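Local coordinates for putative thioesterase (Novosphingobium aromaticivorans, PDB 3CJY), which is a putative acyl-CoA thioesterase of the double HotDog type, probably hydrolysing thioesters of coenzyme A, and carries a bound calcium ion, at residues A[231-239]-A[250-258]; A[163-171]-A[183-194]. One frame throughout, in Å; residues are numbered along the deposited sequence.

Interaction 1 (A[231-239]-A[250-258]); sequences SGFAQGQVT and TGAQSLLLK
The hairpin of strands 233-241 and 247-256 in the C-terminal HotDog domain brings Phe233 against Leu256 and Thr239 against Thr250. The segment axes run antiparallel, at 159°, and approach to 4.5 Å. Ala234/Leu255, Gly236/Gln253 and Val238/Gly251 are hydrogen-bonded pairs, as in Leu255 N to Ala234 O at 2.8 Å; beyond them Leu257 N donates to Gly232 O. Phe233/Leu256, Gln235/Ser254, Gln237/Ala252 and Thr239/Thr250 alternate with these as non-hydrogen-bonded pairs. At the Phe233 end, Leu256 CD1 lies 3.3 Å from Phe233 CE1, the two side chains crossing obliquely. With chi1 at 179°, Leu256 holds CG opposite the backbone N, which puts CD1 at that ring. Phe233 also leans on Leu205 of strand 203-211, so an alanine in its place would probably leave Leu256 CD1 without its aromatic partner and open a gap beside Leu205. On the same face, Gln237 NE2 donates to Gln235 OE1 over 2.9 Å, in the carbonyl plane and on a lone pair. That oxygen is gripped again by Thr250 OG1 of the second subunit, while Gln235 NE2 reaches Thr212 of that subunit; the middle of this face thus lies at the contact with the second subunit. Ala234, Val238 and Leu255 are on the other face, where Val238 CG1 stands 3.5 Å from Gly251 O. A beta carbon on Gly251 would come within 3.1 Å of Val238 CG1, a tight fit. Leu192 of helix 188-196 covers Ala234 and Leu255, an antiparallel sheet packed on a helix as in the HotDog fold.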
ATOM      1  N   SER A 231       0.956  11.514 -15.843  1.00 13.56           N
ATOM      2  CA  SER A 231      -0.448  11.628 -16.219  1.00 14.69           C
ATOM      3  C   SER A 231      -1.348  12.275 -15.180  1.00 13.75           C
ATOM      4  O   SER A 231      -2.552  11.959 -15.103  1.00 14.71           O
ATOM      5  CB  SER A 231      -0.997  10.235 -16.492  1.00 16.22           C
ATOM      6  OG  SER A 231      -0.275   9.647 -17.558  1.00 23.40           O
ATOM      7  N   GLY A 232      -0.800  13.183 -14.392  1.00 13.08           N
ATOM      8  CA  GLY A 232      -1.636  13.880 -13.419  1.00 13.16           C
ATOM      9  C   GLY A 232      -1.697  13.270 -12.050  1.00 13.52           C
ATOM     10  O   GLY A 232      -2.388  13.758 -11.169  1.00 14.49           O
ATOM     11  N   PHE A 233      -0.936  12.199 -11.863  1.00 13.28           N
ATOM     12  CA  PHE A 233      -0.859  11.507 -10.582  1.00 13.54           C
ATOM     13  C   PHE A 233       0.563  11.269 -10.143  1.00 14.47           C
ATOM     14  O   PHE A 233       1.495  11.230 -10.940  1.00 17.22           O
ATOM     15  CB  PHE A 233      -1.553  10.137 -10.658  1.00 12.89           C
ATOM     16  CG  PHE A 233      -2.987  10.210 -11.103  1.00 13.12           C
ATOM     17  CD1 PHE A 233      -4.004  10.377 -10.198  1.00 16.29           C
ATOM     18  CD2 PHE A 233      -3.298  10.196 -12.433  1.00 13.11           C
ATOM     19  CE1 PHE A 233      -5.300  10.476 -10.632  1.00 17.37           C
ATOM     20  CE2 PHE A 233      -4.597  10.288 -12.865  1.00 16.73           C
ATOM     21  CZ  PHE A 233      -5.593  10.434 -11.968  1.00 16.56           C
ATOM     22  N   ALA A 234       0.715  11.121  -8.849  1.00 14.14           N
ATOM     23  CA  ALA A 234       1.993  10.777  -8.219  1.00 14.15           C
ATOM     24  C   ALA A 234       1.796   9.749  -7.140  1.00 14.40           C
ATOM     25  O   ALA A 234       0.720   9.458  -6.745  1.00 13.02           O
ATOM     26  CB  ALA A 234       2.669  12.001  -7.631  1.00 13.95           C
ATOM     27  N   GLN A 235       2.895   9.197  -6.693  1.00 13.79           N
ATOM     28  CA  GLN A 235       2.872   8.238  -5.588  1.00 13.67           C
ATOM     29  C   GLN A 235       4.001   8.558  -4.632  1.00 13.25           C
ATOM     30  O   GLN A 235       4.964   9.211  -4.973  1.00 14.44           O
ATOM     31  CB  GLN A 235       3.004   6.824  -6.077  1.00 14.99           C
ATOM     32  CG  GLN A 235       4.277   6.550  -6.885  1.00 15.07           C
ATOM     33  CD  GLN A 235       4.441   5.073  -7.139  1.00 17.19           C
ATOM     34  OE1 GLN A 235       4.623   4.326  -6.191  1.00 17.66           O
ATOM     35  NE2 GLN A 235       4.308   4.636  -8.401  1.00 16.11           N
ATOM     36  N   GLY A 236       3.802   8.101  -3.409  1.00 13.41           N
ATOM     37  CA  GLY A 236       4.766   8.266  -2.334  1.00 12.51           C
ATOM     38  C   GLY A 236       4.742   7.098  -1.376  1.00 13.17           C
ATOM     39  O   GLY A 236       3.750   6.403  -1.208  1.00 13.12           O
ATOM     40  N   GLN A 237       5.894   6.941  -0.732  1.00 12.98           N
ATOM     41  CA  GLN A 237       6.126   5.956   0.299  1.00 12.55           C
ATOM     42  C   GLN A 237       6.787   6.634   1.496  1.00 11.28           C
ATOM     43  O   GLN A 237       7.591   7.583   1.362  1.00 12.45           O
ATOM     44  CB  GLN A 237       7.035   4.861  -0.220  1.00 13.29           C
ATOM     45  CG  GLN A 237       6.364   3.972  -1.291  1.00 13.79           C
ATOM     46  CD  GLN A 237       6.373   4.572  -2.655  1.00 15.02           C
ATOM     47  OE1 GLN A 237       7.386   5.090  -3.068  1.00 17.02           O
ATOM     48  NE2 GLN A 237       5.250   4.479  -3.377  1.00 17.35           N
ATOM     49  N   VAL A 238       6.469   6.076   2.642  1.00 11.69           N
ATOM     50  CA  VAL A 238       6.962   6.591   3.955  1.00 12.88           C
ATOM     51  C   VAL A 238       7.301   5.470   4.920  1.00 13.26           C
ATOM     52  O   VAL A 238       6.649   4.415   4.926  1.00 12.85           O
ATOM     53  CB  VAL A 238       5.936   7.546   4.631  1.00 12.52           C
ATOM     54  CG1 VAL A 238       4.576   6.848   4.879  1.00 12.78           C
ATOM     55  CG2 VAL A 238       6.483   8.163   5.904  1.00 11.97           C
ATOM     56  N   THR A 239       8.383   5.681   5.660  1.00 12.48           N
ATOM     57  CA  THR A 239       8.776   4.806   6.771  1.00 12.18           C
ATOM     58  C   THR A 239       8.775   5.710   7.997  1.00 12.41           C
ATOM     59  O   THR A 239       9.258   6.856   7.949  1.00 12.65           O
ATOM     60  CB  THR A 239      10.157   4.165   6.576  1.00 12.15           C
ATOM     61  OG1 THR A 239      10.189   3.392   5.374  1.00 13.09           O
ATOM     62  CG2 THR A 239      10.545   3.265   7.753  1.00 12.59           C
ATOM     63  N   THR A 250       5.304   1.430   7.970  1.00 12.97           N
ATOM     64  CA  THR A 250       5.479   2.030   6.644  1.00 13.87           C
ATOM     65  C   THR A 250       4.109   2.370   6.098  1.00 14.69           C
ATOM     66  O   THR A 250       3.096   1.899   6.591  1.00 14.42           O
ATOM     67  CB  THR A 250       6.170   1.127   5.623  1.00 14.11           C
ATOM     68  OG1 THR A 250       5.373  -0.040   5.405  1.00 15.05           O
ATOM     69  CG2 THR A 250       7.554   0.659   6.097  1.00 11.59           C
ATOM     70  N   GLY A 251       4.101   3.218   5.083  1.00 13.61           N
ATOM     71  CA  GLY A 251       2.866   3.660   4.464  1.00 13.60           C
ATOM     72  C   GLY A 251       3.125   4.099   3.045  1.00 13.22           C
ATOM     73  O   GLY A 251       4.250   4.187   2.596  1.00 12.89           O
ATOM     74  N   ALA A 252       2.046   4.317   2.361  1.00 13.18           N
ATOM     75  CA  ALA A 252       2.113   4.770   0.981  1.00 12.72           C
ATOM     76  C   ALA A 252       0.779   5.321   0.563  1.00 12.87           C
ATOM     77  O   ALA A 252      -0.226   5.092   1.198  1.00 15.39           O
ATOM     78  CB  ALA A 252       2.502   3.626   0.074  1.00 11.56           C
ATOM     79  N   GLN A 253       0.808   6.078  -0.528  1.00 14.67           N
ATOM     80  CA  GLN A 253      -0.394   6.610  -1.166  1.00 13.86           C
ATOM     81  C   GLN A 253      -0.099   7.115  -2.563  1.00 14.62           C
ATOM     82  O   GLN A 253       1.051   7.312  -2.947  1.00 12.72           O
ATOM     83  CB  GLN A 253      -1.003   7.785  -0.415  1.00 14.44           C
ATOM     84  CG  GLN A 253      -0.065   9.008  -0.309  1.00 13.97           C
ATOM     85  CD  GLN A 253      -0.702  10.162   0.428  1.00 15.46           C
ATOM     86  OE1 GLN A 253      -1.203  11.103  -0.205  1.00 15.99           O
ATOM     87  NE2 GLN A 253      -0.720  10.087   1.756  1.00 13.42           N
ATOM     88  N   SER A 254      -1.179   7.274  -3.309  1.00 14.63           N
ATOM     89  CA  SER A 254      -1.172   7.906  -4.621  1.00 13.66           C
ATOM     90  C   SER A 254      -1.908   9.198  -4.471  1.00 14.87           C
ATOM     91  O   SER A 254      -2.777   9.316  -3.611  1.00 14.40           O
ATOM     92  CB  SER A 254      -1.796   7.026  -5.696  1.00 14.66           C
ATOM     93  OG  SER A 254      -1.024   5.851  -5.829  1.00 14.47           O
ATOM     94  N   LEU A 255      -1.545  10.168  -5.286  1.00 13.88           N
ATOM     95  CA  LEU A 255      -2.106  11.506  -5.204  1.00 15.16           C
ATOM     96  C   LEU A 255      -2.488  12.069  -6.548  1.00 16.31           C
ATOM     97  O   LEU A 255      -1.846  11.800  -7.565  1.00 14.65           O
ATOM     98  CB  LEU A 255      -1.084  12.455  -4.573  1.00 15.80           C
ATOM     99  CG  LEU A 255      -0.403  12.159  -3.214  1.00 18.72           C
ATOM    100  CD1 LEU A 255       0.986  11.572  -3.399  1.00 17.12           C
ATOM    101  CD2 LEU A 255      -0.294  13.439  -2.371  1.00 18.16           C
ATOM    102  N   LEU A 256      -3.552  12.881  -6.531  1.00 16.74           N
ATOM    103  CA  LEU A 256      -4.022  13.599  -7.724  1.00 19.41           C
ATOM    104  C   LEU A 256      -3.336  14.948  -7.668  1.00 20.51           C
ATOM    105  O   LEU A 256      -3.392  15.673  -6.654  1.00 20.37           O
ATOM    106  CB  LEU A 256      -5.541  13.798  -7.688  1.00 20.32           C
ATOM    107  CG  LEU A 256      -6.139  14.554  -8.877  1.00 22.69           C
ATOM    108  CD1 LEU A 256      -6.306  13.571  -9.974  1.00 25.71           C
ATOM    109  CD2 LEU A 256      -7.471  15.186  -8.526  1.00 28.75           C
ATOM    110  N   LEU A 257      -2.650  15.268  -8.748  1.00 22.57           N
ATOM    111  CA  LEU A 257      -1.885  16.503  -8.832  1.00 23.96           C
ATOM    112  C   LEU A 257      -2.791  17.710  -9.051  1.00 25.90           C
ATOM    113  O   LEU A 257      -3.760  17.656  -9.802  1.00 25.49           O
ATOM    114  CB  LEU A 257      -0.845  16.449  -9.975  1.00 23.90           C
ATOM    115  CG  LEU A 257       0.342  15.484  -9.811  1.00 23.77           C
ATOM    116  CD1 LEU A 257       1.371  15.705 -10.933  1.00 23.33           C
ATOM    117  CD2 LEU A 257       1.004  15.641  -8.469  1.00 22.35           C
ATOM    118  N   LYS A 258      -2.446  18.789  -8.373  1.00 29.20           N
ATOM    119  CA  LYS A 258      -3.151  20.055  -8.542  1.00 31.83           C
ATOM    120  C   LYS A 258      -2.553  20.638  -9.804  1.00 33.94           C
ATOM    121  O   LYS A 258      -1.325  20.690  -9.981  1.00 34.16           O
ATOM    122  CB  LYS A 258      -2.923  21.002  -7.353  1.00 32.18           C
TER

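Interaction 2 (A[163-171]-A[183-194]); sequences RTRLWLRRK and MFADFLPIALGR
Leu168, Phe184 and Thr164 bury the most surface where strand 163-170 meets the helical layer of the C-terminal HotDog domain. The short axes of this strand and helix 188-194 are 8.0 Å apart at closest. Leu168 is wedged between two aromatic rings. Its CB lies over the face of Phe184, 3.9 Å from the ring centroid and 12° off the normal, and the two side chains run antiparallel alongside each other. Leu168 CG is anti to the carbonyl carbon, and from there CD1 reaches over the centre of the Phe187 ring, 3.9 Å from its centroid and only 5° off the normal. CD2 of the same leucine touches Phe187 CE2, and Leu166 CD1 adds a looser contact to Phe187. Phe184 is also met obliquely at CZ by Arg170 CG, the guanidinium plane standing 77° from the ring. The charged end of Arg170 goes on to a salt bridge with Asp172, its NH1 lying 3.6 Å from Met183 CE, a selenomethionine methyl. At the other end, Thr164 CB packs on Ala191 CB at 4.0 Å, and Arg194, its chain straight from CG to NE, passes roughly perpendicular to the threonine, CD 3.6 Å from Thr164 OG1. The guanidinium of Arg194 forms a salt bridge with Glu153 of strand 149-153. Two waters complete the junction: one links Thr164 OG1 to Ala191 O, donating to that carbonyl over 2.8 Å, and the other, also bound to Thr164 OG1, accepts from Arg194 NH1 at 3.1 Å.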
ATOM      1  N   ARG A 163      13.149  12.976  -1.829  1.00 13.04           N
ATOM      2  CA  ARG A 163      13.009  12.690  -0.408  1.00 12.93           C
ATOM      3  C   ARG A 163      12.742  13.897   0.478  1.00 12.06           C
ATOM      4  O   ARG A 163      13.219  15.011   0.230  1.00 13.68           O
ATOM      5  CB  ARG A 163      14.212  11.907   0.125  1.00 11.25           C
ATOM      6  CG  ARG A 163      14.519  10.584  -0.586  1.00 12.74           C
ATOM      7  CD  ARG A 163      15.630   9.850   0.065  1.00 15.96           C
ATOM      8  NE  ARG A 163      15.902   8.570  -0.592  1.00 19.93           N
ATOM      9  CZ  ARG A 163      15.333   7.405  -0.276  1.00 21.64           C
ATOM     10  NH1 ARG A 163      14.426   7.313   0.661  1.00 21.45           N
ATOM     11  NH2 ARG A 163      15.660   6.297  -0.944  1.00 23.54           N
ATOM     12  N   THR A 164      11.996  13.610   1.530  1.00 12.72           N
ATOM     13  CA  THR A 164      11.693  14.562   2.621  1.00 13.34           C
ATOM     14  C   THR A 164      11.756  13.775   3.925  1.00 13.39           C
ATOM     15  O   THR A 164      11.097  12.730   4.074  1.00 13.07           O
ATOM     16  CB  THR A 164      10.353  15.257   2.437  1.00 14.16           C
ATOM     17  OG1 THR A 164      10.403  16.101   1.270  1.00 14.00           O
ATOM     18  CG2 THR A 164       9.975  16.081   3.681  1.00 14.79           C
ATOM     19  N   ARG A 165      12.608  14.246   4.832  1.00 12.64           N
ATOM     20  CA  ARG A 165      12.775  13.634   6.162  1.00 12.23           C
ATOM     21  C   ARG A 165      12.510  14.657   7.251  1.00 11.79           C
ATOM     22  O   ARG A 165      13.160  15.688   7.332  1.00 12.47           O
ATOM     23  CB  ARG A 165      14.148  13.021   6.310  1.00 12.89           C
ATOM     24  CG  ARG A 165      14.415  11.919   5.345  1.00 14.46           C
ATOM     25  CD  ARG A 165      15.846  11.467   5.271  1.00 16.34           C
ATOM     26  NE  ARG A 165      15.903  10.176   4.613  1.00 16.15           N
ATOM     27  CZ  ARG A 165      16.906   9.748   3.878  1.00 17.30           C
ATOM     28  NH1 ARG A 165      17.934  10.546   3.658  1.00 19.44           N
ATOM     29  NH2 ARG A 165      16.856   8.539   3.347  1.00 19.31           N
ATOM     30  N   LEU A 166      11.445  14.402   8.004  1.00 12.36           N
ATOM     31  CA  LEU A 166      11.001  15.279   9.084  1.00 12.61           C
ATOM     32  C   LEU A 166      10.960  14.542  10.428  1.00 12.92           C
ATOM     33  O   LEU A 166      10.569  13.373  10.487  1.00 13.96           O
ATOM     34  CB  LEU A 166       9.565  15.758   8.762  1.00 13.60           C
ATOM     35  CG  LEU A 166       9.364  16.464   7.440  1.00 13.92           C
ATOM     36  CD1 LEU A 166       7.838  16.756   7.313  1.00 12.73           C
ATOM     37  CD2 LEU A 166      10.109  17.736   7.411  1.00 14.42           C
ATOM     38  N   TRP A 167      11.338  15.240  11.492  1.00 11.63           N
ATOM     39  CA  TRP A 167      11.076  14.784  12.840  1.00 11.70           C
ATOM     40  C   TRP A 167       9.703  15.360  13.218  1.00 11.99           C
ATOM     41  O   TRP A 167       9.448  16.574  13.116  1.00 11.75           O
ATOM     42  CB  TRP A 167      12.130  15.248  13.852  1.00 12.61           C
ATOM     43  CG  TRP A 167      13.421  14.531  13.815  1.00 11.63           C
ATOM     44  CD1 TRP A 167      14.611  15.028  13.388  1.00 12.20           C
ATOM     45  CD2 TRP A 167      13.668  13.190  14.225  1.00 11.11           C
ATOM     46  NE1 TRP A 167      15.592  14.094  13.537  1.00 13.48           N
ATOM     47  CE2 TRP A 167      15.044  12.936  14.010  1.00  8.61           C
ATOM     48  CE3 TRP A 167      12.885  12.176  14.732  1.00 12.46           C
ATOM     49  CZ2 TRP A 167      15.639  11.706  14.348  1.00 12.90           C
ATOM     50  CZ3 TRP A 167      13.475  10.957  15.050  1.00 14.24           C
ATOM     51  CH2 TRP A 167      14.825  10.738  14.864  1.00 11.20           C
ATOM     52  N   LEU A 168       8.828  14.487  13.688  1.00 12.24           N
ATOM     53  CA  LEU A 168       7.473  14.860  14.091  1.00 12.54           C
ATOM     54  C   LEU A 168       7.188  14.453  15.519  1.00 12.71           C
ATOM     55  O   LEU A 168       7.567  13.396  15.952  1.00 11.34           O
ATOM     56  CB  LEU A 168       6.416  14.175  13.208  1.00 12.87           C
ATOM     57  CG  LEU A 168       6.543  14.411  11.708  1.00 13.68           C
ATOM     58  CD1 LEU A 168       5.484  13.517  10.994  1.00 14.97           C
ATOM     59  CD2 LEU A 168       6.425  15.882  11.336  1.00 14.28           C
ATOM     60  N   ARG A 169       6.523  15.329  16.251  1.00 14.22           N
ATOM     61  CA  ARG A 169       6.171  15.016  17.621  1.00 14.51           C
ATOM     62  C   ARG A 169       4.837  15.654  17.961  1.00 14.93           C
ATOM     63  O   ARG A 169       4.656  16.883  17.758  1.00 15.64           O
ATOM     64  CB  ARG A 169       7.237  15.512  18.592  1.00 15.16           C
ATOM     65  CG  ARG A 169       6.880  15.080  20.027  1.00 18.30           C
ATOM     66  CD  ARG A 169       7.938  15.436  21.024  1.00 21.75           C
ATOM     67  NE  ARG A 169       8.229  16.863  21.144  1.00 23.92           N
ATOM     68  CZ  ARG A 169       9.220  17.320  21.922  1.00 27.87           C
ATOM     69  NH1 ARG A 169       9.949  16.463  22.624  1.00 29.98           N
ATOM     70  NH2 ARG A 169       9.499  18.622  22.009  1.00 28.76           N
ATOM     71  N   ARG A 170       3.920  14.834  18.451  1.00 14.94           N
ATOM     72  CA  ARG A 170       2.620  15.345  18.936  1.00 15.14           C
ATOM     73  C   ARG A 170       2.831  16.191  20.180  1.00 14.97           C
ATOM     74  O   ARG A 170       3.446  15.748  21.185  1.00 14.88           O
ATOM     75  CB  ARG A 170       1.625  14.230  19.237  1.00 16.08           C
ATOM     76  CG  ARG A 170       1.036  13.634  17.979  1.00 18.15           C
ATOM     77  CD  ARG A 170       0.223  12.474  18.228  1.00 21.58           C
ATOM     78  NE  ARG A 170      -0.931  12.827  19.003  1.00 20.57           N
ATOM     79  CZ  ARG A 170      -2.046  12.105  18.999  1.00 23.14           C
ATOM     80  NH1 ARG A 170      -2.136  11.026  18.226  1.00 23.97           N
ATOM     81  NH2 ARG A 170      -3.080  12.487  19.730  1.00 23.36           N
ATOM     82  N   LYS A 171       2.310  17.408  20.131  1.00 14.97           N
ATOM     83  CA  LYS A 171       2.428  18.309  21.270  1.00 15.59           C
ATOM     84  C   LYS A 171       1.631  17.803  22.474  1.00 15.83           C
ATOM     85  O   LYS A 171       1.898  18.199  23.599  1.00 16.49           O
ATOM     86  CB  LYS A 171       2.005  19.739  20.887  1.00 15.76           C
ATOM     87  CG  LYS A 171       3.031  20.433  19.918  1.00 15.61           C
ATOM     88  CD  LYS A 171       2.583  21.840  19.497  1.00 17.01           C
ATOM     89  CE  LYS A 171       3.362  22.359  18.309  1.00 19.93           C
ATOM     90  NZ  LYS A 171       2.916  23.764  17.987  1.00 22.10           N
HETATM   91  N   MSE A 183      -1.513   8.906  11.259  1.00 13.03           N
HETATM   92  CA  MSE A 183      -1.565  10.346  11.020  1.00 14.21           C
HETATM   93  C   MSE A 183      -0.227  10.815  10.405  1.00 13.34           C
HETATM   94  O   MSE A 183      -0.200  11.569   9.442  1.00 13.45           O
HETATM   95  CB  MSE A 183      -1.971  11.074  12.304  1.00 14.85           C
HETATM   96  CG  MSE A 183      -3.490  11.014  12.432  1.00 16.13           C
HETATM   97 SE   MSE A 183      -4.238  11.823  14.053  0.75 16.59          SE
HETATM   98  CE  MSE A 183      -3.816  10.523  15.106  1.00 13.77           C
ATOM     99  N   PHE A 184       0.893  10.366  10.977  1.00 13.31           N
ATOM    100  CA  PHE A 184       2.197  10.780  10.490  1.00 13.65           C
ATOM    101  C   PHE A 184       2.520  10.263   9.084  1.00 13.87           C
ATOM    102  O   PHE A 184       3.264  10.892   8.310  1.00 14.64           O
ATOM    103  CB  PHE A 184       3.303  10.370  11.472  1.00 13.61           C
ATOM    104  CG  PHE A 184       3.290  11.141  12.776  1.00 13.07           C
ATOM    105  CD1 PHE A 184       2.674  12.390  12.869  1.00 13.59           C
ATOM    106  CD2 PHE A 184       4.037  10.695  13.857  1.00 15.36           C
ATOM    107  CE1 PHE A 184       2.794  13.160  14.054  1.00 15.98           C
ATOM    108  CE2 PHE A 184       4.112  11.440  15.053  1.00 14.65           C
ATOM    109  CZ  PHE A 184       3.456  12.660  15.135  1.00 16.33           C
ATOM    110  N   ALA A 185       1.969   9.087   8.757  1.00 12.81           N
ATOM    111  CA  ALA A 185       2.112   8.488   7.433  1.00 13.46           C
ATOM    112  C   ALA A 185       1.502   9.403   6.358  1.00 15.34           C
ATOM    113  O   ALA A 185       1.949   9.435   5.230  1.00 17.23           O
ATOM    114  CB  ALA A 185       1.425   7.063   7.353  1.00 13.56           C
ATOM    115  N   ASP A 186       0.457  10.147   6.735  1.00 14.76           N
ATOM    116  CA  ASP A 186      -0.223  11.045   5.783  1.00 14.03           C
ATOM    117  C   ASP A 186       0.398  12.441   5.671  1.00 14.06           C
ATOM    118  O   ASP A 186      -0.261  13.407   5.261  1.00 13.66           O
ATOM    119  CB  ASP A 186      -1.702  11.108   6.070  1.00 13.09           C
ATOM    120  CG  ASP A 186      -2.521  11.674   4.887  1.00 16.00           C
ATOM    121  OD1 ASP A 186      -2.236  11.329   3.733  1.00 15.69           O
ATOM    122  OD2 ASP A 186      -3.451  12.476   5.130  1.00 16.46           O
ATOM    123  N   PHE A 187       1.688  12.526   5.969  1.00 13.31           N
ATOM    124  CA  PHE A 187       2.466  13.717   5.687  1.00 13.63           C
ATOM    125  C   PHE A 187       3.083  13.676   4.255  1.00 14.07           C
ATOM    126  O   PHE A 187       3.747  14.599   3.811  1.00 14.61           O
ATOM    127  CB  PHE A 187       3.553  13.919   6.738  1.00 14.40           C
ATOM    128  CG  PHE A 187       3.101  14.685   7.949  1.00 13.89           C
ATOM    129  CD1 PHE A 187       2.075  14.205   8.753  1.00 15.52           C
ATOM    130  CD2 PHE A 187       3.745  15.877   8.300  1.00 15.02           C
ATOM    131  CE1 PHE A 187       1.645  14.892   9.851  1.00 15.02           C
ATOM    132  CE2 PHE A 187       3.338  16.576   9.432  1.00 15.78           C
ATOM    133  CZ  PHE A 187       2.290  16.068  10.211  1.00 14.47           C
ATOM    134  N   LEU A 188       2.763  12.633   3.499  1.00 13.53           N
ATOM    135  CA  LEU A 188       3.311  12.513   2.137  1.00 12.59           C
ATOM    136  C   LEU A 188       2.897  13.664   1.229  1.00 14.12           C
ATOM    137  O   LEU A 188       3.642  13.995   0.337  1.00 13.95           O
ATOM    138  CB  LEU A 188       3.020  11.152   1.485  1.00 13.02           C
ATOM    139  CG  LEU A 188       4.013  10.068   1.847  1.00 11.33           C
ATOM    140  CD1 LEU A 188       3.503   8.688   1.499  1.00 14.86           C
ATOM    141  CD2 LEU A 188       5.374  10.352   1.175  1.00 12.75           C
ATOM    142  N   PRO A 189       1.672  14.220   1.391  1.00 13.50           N
ATOM    143  CA  PRO A 189       1.397  15.391   0.514  1.00 14.43           C
ATOM    144  C   PRO A 189       2.423  16.539   0.659  1.00 14.39           C
ATOM    145  O   PRO A 189       2.748  17.232  -0.296  1.00 14.85           O
ATOM    146  CB  PRO A 189      -0.041  15.765   0.896  1.00 13.87           C
ATOM    147  CG  PRO A 189      -0.637  14.471   1.385  1.00 14.92           C
ATOM    148  CD  PRO A 189       0.454  13.770   2.109  1.00 14.13           C
ATOM    149  N   ILE A 190       3.010  16.689   1.837  1.00 14.82           N
ATOM    150  CA  ILE A 190       4.035  17.708   2.074  1.00 15.02           C
ATOM    151  C   ILE A 190       5.290  17.319   1.295  1.00 14.92           C
ATOM    152  O   ILE A 190       5.907  18.148   0.642  1.00 15.19           O
ATOM    153  CB  ILE A 190       4.333  17.867   3.594  1.00 16.44           C
ATOM    154  CG1 ILE A 190       3.100  18.475   4.296  1.00 18.71           C
ATOM    155  CG2 ILE A 190       5.562  18.714   3.804  1.00 18.21           C
ATOM    156  CD1 ILE A 190       3.212  18.481   5.782  1.00 21.86           C
ATOM    157  N   ALA A 191       5.582  16.030   1.265  1.00 12.76           N
ATOM    158  CA  ALA A 191       6.743  15.544   0.525  1.00 12.66           C
ATOM    159  C   ALA A 191       6.517  15.785  -0.978  1.00 12.18           C
ATOM    160  O   ALA A 191       7.453  16.131  -1.718  1.00 14.86           O
ATOM    161  CB  ALA A 191       6.959  14.052   0.762  1.00 12.72           C
ATOM    162  N   LEU A 192       5.272  15.683  -1.412  1.00 14.60           N
ATOM    163  CA  LEU A 192       4.963  15.909  -2.847  1.00 14.01           C
ATOM    164  C   LEU A 192       5.211  17.372  -3.198  1.00 15.24           C
ATOM    165  O   LEU A 192       5.815  17.694  -4.222  1.00 15.05           O
ATOM    166  CB  LEU A 192       3.546  15.479  -3.165  1.00 14.10           C
ATOM    167  CG  LEU A 192       3.110  15.742  -4.594  1.00 14.52           C
ATOM    168  CD1 LEU A 192       4.061  15.056  -5.611  1.00 15.77           C
ATOM    169  CD2 LEU A 192       1.619  15.368  -4.783  1.00 18.98           C
ATOM    170  N   GLY A 193       4.759  18.270  -2.324  1.00 15.39           N
ATOM    171  CA  GLY A 193       4.917  19.711  -2.545  1.00 15.84           C
ATOM    172  C   GLY A 193       6.381  20.061  -2.636  1.00 16.44           C
ATOM    173  O   GLY A 193       6.792  20.876  -3.431  1.00 17.98           O
ATOM    174  N   ARG A 194       7.193  19.385  -1.845  1.00 16.23           N
ATOM    175  CA  ARG A 194       8.632  19.637  -1.912  1.00 16.84           C
ATOM    176  C   ARG A 194       9.293  19.100  -3.196  1.00 17.34           C
ATOM    177  O   ARG A 194      10.198  19.706  -3.744  1.00 17.18           O
ATOM    178  CB  ARG A 194       9.374  19.052  -0.726  1.00 17.66           C
ATOM    179  CG  ARG A 194       8.935  19.712   0.568  1.00 20.90           C
ATOM    180  CD  ARG A 194       9.996  19.614   1.617  1.00 25.45           C
ATOM    181  NE  ARG A 194       9.590  20.367   2.805  1.00 29.32           N
ATOM    182  CZ  ARG A 194      10.290  20.413   3.931  1.00 28.04           C
ATOM    183  NH1 ARG A 194      11.445  19.765   4.016  1.00 24.94           N
ATOM    184  NH2 ARG A 194       9.837  21.122   4.952  1.00 27.89           N
TER
HETATM  185  O   HOH W   1       9.962  14.951  -1.144  1.00 15.06           O
HETATM  186  O   HOH W   2      12.779  18.032   1.875  1.00 26.73           O

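Overall arrangement
Both contacts are buried and lie in the C-terminal HotDog domain, their centres about 12 Å apart. Interaction 1 is strand on strand, held chiefly by backbone hydrogen bonds, whereas interaction 2 is strand on helix, held by aliphatic-aromatic packing with two bridging waters at one end. They share the helical layer: Leu188 CD1 packs 3.5 Å from Gly236 C, and Leu192 CD2 meets Leu255 CD2 at 3.6 Å. A polar tie, Gln253 NE2 to Asp186 OD1 at 2.8 Å, is probably a hydrogen bond. Their surroundings differ, since 231-239 and 250-258 reach the second subunit, while 163-171 and 183-194 touch no other protein chain of the assembly.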